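Local coordinates for SIRV1 hypothetical protein ORF119 (PDB 2X3G) that probably acts as a Rep-type HUH endonuclease that nicks viral DNA to start replication of the rudivirus genome, at residues L63-L68 / H83-S88. Numbering follows the deposited sequence.
Sequences LHYHIL and HMPSHS
Tyr65 turns one edge of its ring to Met84 and Pro85, the two residues that follow helix 77-82 and His83. CD1 of Tyr65 lies 4.1 Å from SE of Met84, which was incorporated as selenomethionine; the selenium sits 76° off the ring normal, a Met-aromatic contact made at the edge rather than over a face. Further along the same edge, CE1 of Tyr65 meets CG of Pro85 at 4.2 Å. The tyrosine hydroxyl takes no part here, being hydrogen-bonded to Thr30, while Phe34 packs edge-to-face on the ring. The alternation of the strand puts His64 and His66 on its other side, their rings close together; His64-Tyr65-His66 fits the His-hydrophobic-His pattern whose histidines hold the metal in HUH endonucleases, and the arrangement is consistent with that role. Two residues on from Tyr65, Ile67 points to the same side as the tyrosine. With CG1 anti to its carbonyl carbon (chi1 -58°), it sends CD1 out to meet CE of Met84 tip to tip at 3.7 Å. Met84 reaches both partners because its chain bends at chi2 and chi3, and Ile33 and Phe37 of helix 30-44 also touch it. Pro85 opens a type II beta turn that ends at Ser88, in which Pro85 O accepts from both Ser88 N and, at 2.6 Å, Ser88 OG. On this side of the sheet, covered by helix 30-44, the contact rests on non-directional packing, mostly dispersion, with probably a slight electrostatic share where the selenium meets the ring edge.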
loop_
_atom_site.group_PDB
_atom_site.type_symbol
_atom_site.label_atom_id
_atom_site.label_comp_id
_atom_site.label_asym_id
_atom_site.label_seq_id
_atom_site.Cartn_x
_atom_site.Cartn_y
_atom_site.Cartn_z
ATOM N N LEU A 63 -6.332 6.744 12.345
ATOM C CA LEU A 63 -5.561 5.537 12.053
ATOM C C LEU A 63 -6.506 4.405 11.679
ATOM O O LEU A 63 -7.658 4.356 12.132
ATOM C CB LEU A 63 -4.736 5.107 13.272
ATOM C CG LEU A 63 -3.800 6.150 13.882
ATOM C CD1 LEU A 63 -3.464 5.809 15.347
ATOM C CD2 LEU A 63 -2.554 6.288 13.030
ATOM N N HIS A 64 -5.996 3.491 10.861
ATOM C CA HIS A 64 -6.716 2.293 10.491
ATOM C C HIS A 64 -5.708 1.147 10.469
ATOM O O HIS A 64 -4.765 1.164 9.664
ATOM C CB HIS A 64 -7.359 2.495 9.122
ATOM C CG HIS A 64 -8.591 1.682 8.906
ATOM N ND1 HIS A 64 -9.843 2.123 9.279
ATOM C CD2 HIS A 64 -8.772 0.465 8.337
ATOM C CE1 HIS A 64 -10.739 1.201 8.970
ATOM N NE2 HIS A 64 -10.117 0.187 8.394
ATOM N N TYR A 65 -5.876 0.194 11.387
ATOM C CA TYR A 65 -4.998 -0.974 11.487
ATOM C C TYR A 65 -5.799 -2.248 11.258
ATOM O O TYR A 65 -6.929 -2.349 11.697
ATOM C CB TYR A 65 -4.378 -1.109 12.883
ATOM C CG TYR A 65 -3.661 0.089 13.476
ATOM C CD1 TYR A 65 -3.691 0.304 14.853
ATOM C CD2 TYR A 65 -2.932 0.973 12.692
ATOM C CE1 TYR A 65 -3.034 1.363 15.438
ATOM C CE2 TYR A 65 -2.265 2.033 13.258
ATOM C CZ TYR A 65 -2.321 2.227 14.641
ATOM O OH TYR A 65 -1.668 3.268 15.230
ATOM N N HIS A 66 -5.202 -3.221 10.592
ATOM C CA HIS A 66 -5.771 -4.570 10.511
ATOM C C HIS A 66 -4.710 -5.525 11.004
ATOM O O HIS A 66 -3.549 -5.393 10.644
ATOM C CB HIS A 66 -6.181 -4.955 9.085
ATOM C CG HIS A 66 -7.216 -4.070 8.482
ATOM N ND1 HIS A 66 -8.522 -4.034 8.925
ATOM C CD2 HIS A 66 -7.139 -3.189 7.460
ATOM C CE1 HIS A 66 -9.202 -3.165 8.202
ATOM N NE2 HIS A 66 -8.385 -2.634 7.312
ATOM N N ILE A 67 -5.117 -6.489 11.822
ATOM C CA ILE A 67 -4.195 -7.400 12.443
ATOM C C ILE A 67 -4.758 -8.813 12.389
ATOM O O ILE A 67 -5.906 -9.020 12.755
ATOM C CB ILE A 67 -3.942 -6.997 13.910
ATOM C CG1 ILE A 67 -3.400 -5.569 14.007
ATOM C CG2 ILE A 67 -2.941 -7.924 14.577
ATOM C CD1 ILE A 67 -2.975 -5.191 15.422
ATOM N N LEU A 68 -3.953 -9.769 11.916
ATOM C CA LEU A 68 -4.231 -11.191 12.141
ATOM C C LEU A 68 -3.333 -11.729 13.230
ATOM O O LEU A 68 -2.117 -11.541 13.205
ATOM C CB LEU A 68 -3.991 -12.035 10.900
ATOM C CG LEU A 68 -5.010 -11.961 9.804
ATOM C CD1 LEU A 68 -4.496 -12.824 8.648
ATOM C CD2 LEU A 68 -6.366 -12.433 10.283
ATOM N N HIS A 83 -3.976 -2.820 24.974
ATOM C CA HIS A 83 -2.762 -2.669 24.172
ATOM C C HIS A 83 -2.993 -1.971 22.840
ATOM O O HIS A 83 -2.177 -2.084 21.917
ATOM C CB HIS A 83 -2.116 -4.036 23.962
ATOM C CG HIS A 83 -1.591 -4.631 25.225
ATOM N ND1 HIS A 83 -2.274 -5.593 25.935
ATOM C CD2 HIS A 83 -0.465 -4.372 25.925
ATOM C CE1 HIS A 83 -1.578 -5.917 27.009
ATOM N NE2 HIS A 83 -0.482 -5.183 27.033
HETATM N N MSE A 84 -4.095 -1.236 22.740
HETATM C CA MSE A 84 -4.394 -0.453 21.551
HETATM C C MSE A 84 -4.688 0.970 21.985
HETATM O O MSE A 84 -4.977 1.210 23.167
HETATM C CB MSE A 84 -5.565 -1.070 20.765
HETATM C CG MSE A 84 -5.185 -2.240 19.873
HETATM SE SE MSE A 84 -4.038 -1.700 18.363
HETATM C CE MSE A 84 -2.643 -3.072 18.473
ATOM N N PRO A 85 -4.584 1.932 21.047
ATOM C CA PRO A 85 -4.785 3.339 21.389
ATOM C C PRO A 85 -6.102 3.584 22.101
ATOM O O PRO A 85 -7.102 2.932 21.803
ATOM C CB PRO A 85 -4.769 4.044 20.025
ATOM C CG PRO A 85 -3.934 3.172 19.171
ATOM C CD PRO A 85 -4.253 1.765 19.617
ATOM N N SER A 86 -6.073 4.511 23.052
ATOM C CA SER A 86 -7.242 4.864 23.825
ATOM C C SER A 86 -8.393 5.312 22.907
ATOM O O SER A 86 -8.180 6.029 21.931
ATOM C CB SER A 86 -6.875 5.955 24.824
ATOM O OG SER A 86 -7.961 6.238 25.680
ATOM N N HIS A 87 -9.598 4.838 23.212
ATOM C CA HIS A 87 -10.801 5.205 22.486
ATOM C C HIS A 87 -10.792 4.740 21.026
ATOM O O HIS A 87 -11.459 5.336 20.183
ATOM C CB HIS A 87 -11.047 6.719 22.576
ATOM C CG HIS A 87 -11.114 7.240 23.980
ATOM N ND1 HIS A 87 -9.997 7.643 24.681
ATOM C CD2 HIS A 87 -12.167 7.427 24.811
ATOM C CE1 HIS A 87 -10.358 8.055 25.885
ATOM N NE2 HIS A 87 -11.670 7.934 25.989
ATOM N N SER A 88 -10.033 3.684 20.734
ATOM C CA SER A 88 -10.070 3.044 19.429
ATOM C C SER A 88 -11.420 2.395 19.258
ATOM O O SER A 88 -12.019 1.969 20.242
ATOM C CB SER A 88 -9.004 1.962 19.333
ATOM O OG SER A 88 -7.708 2.523 19.258
#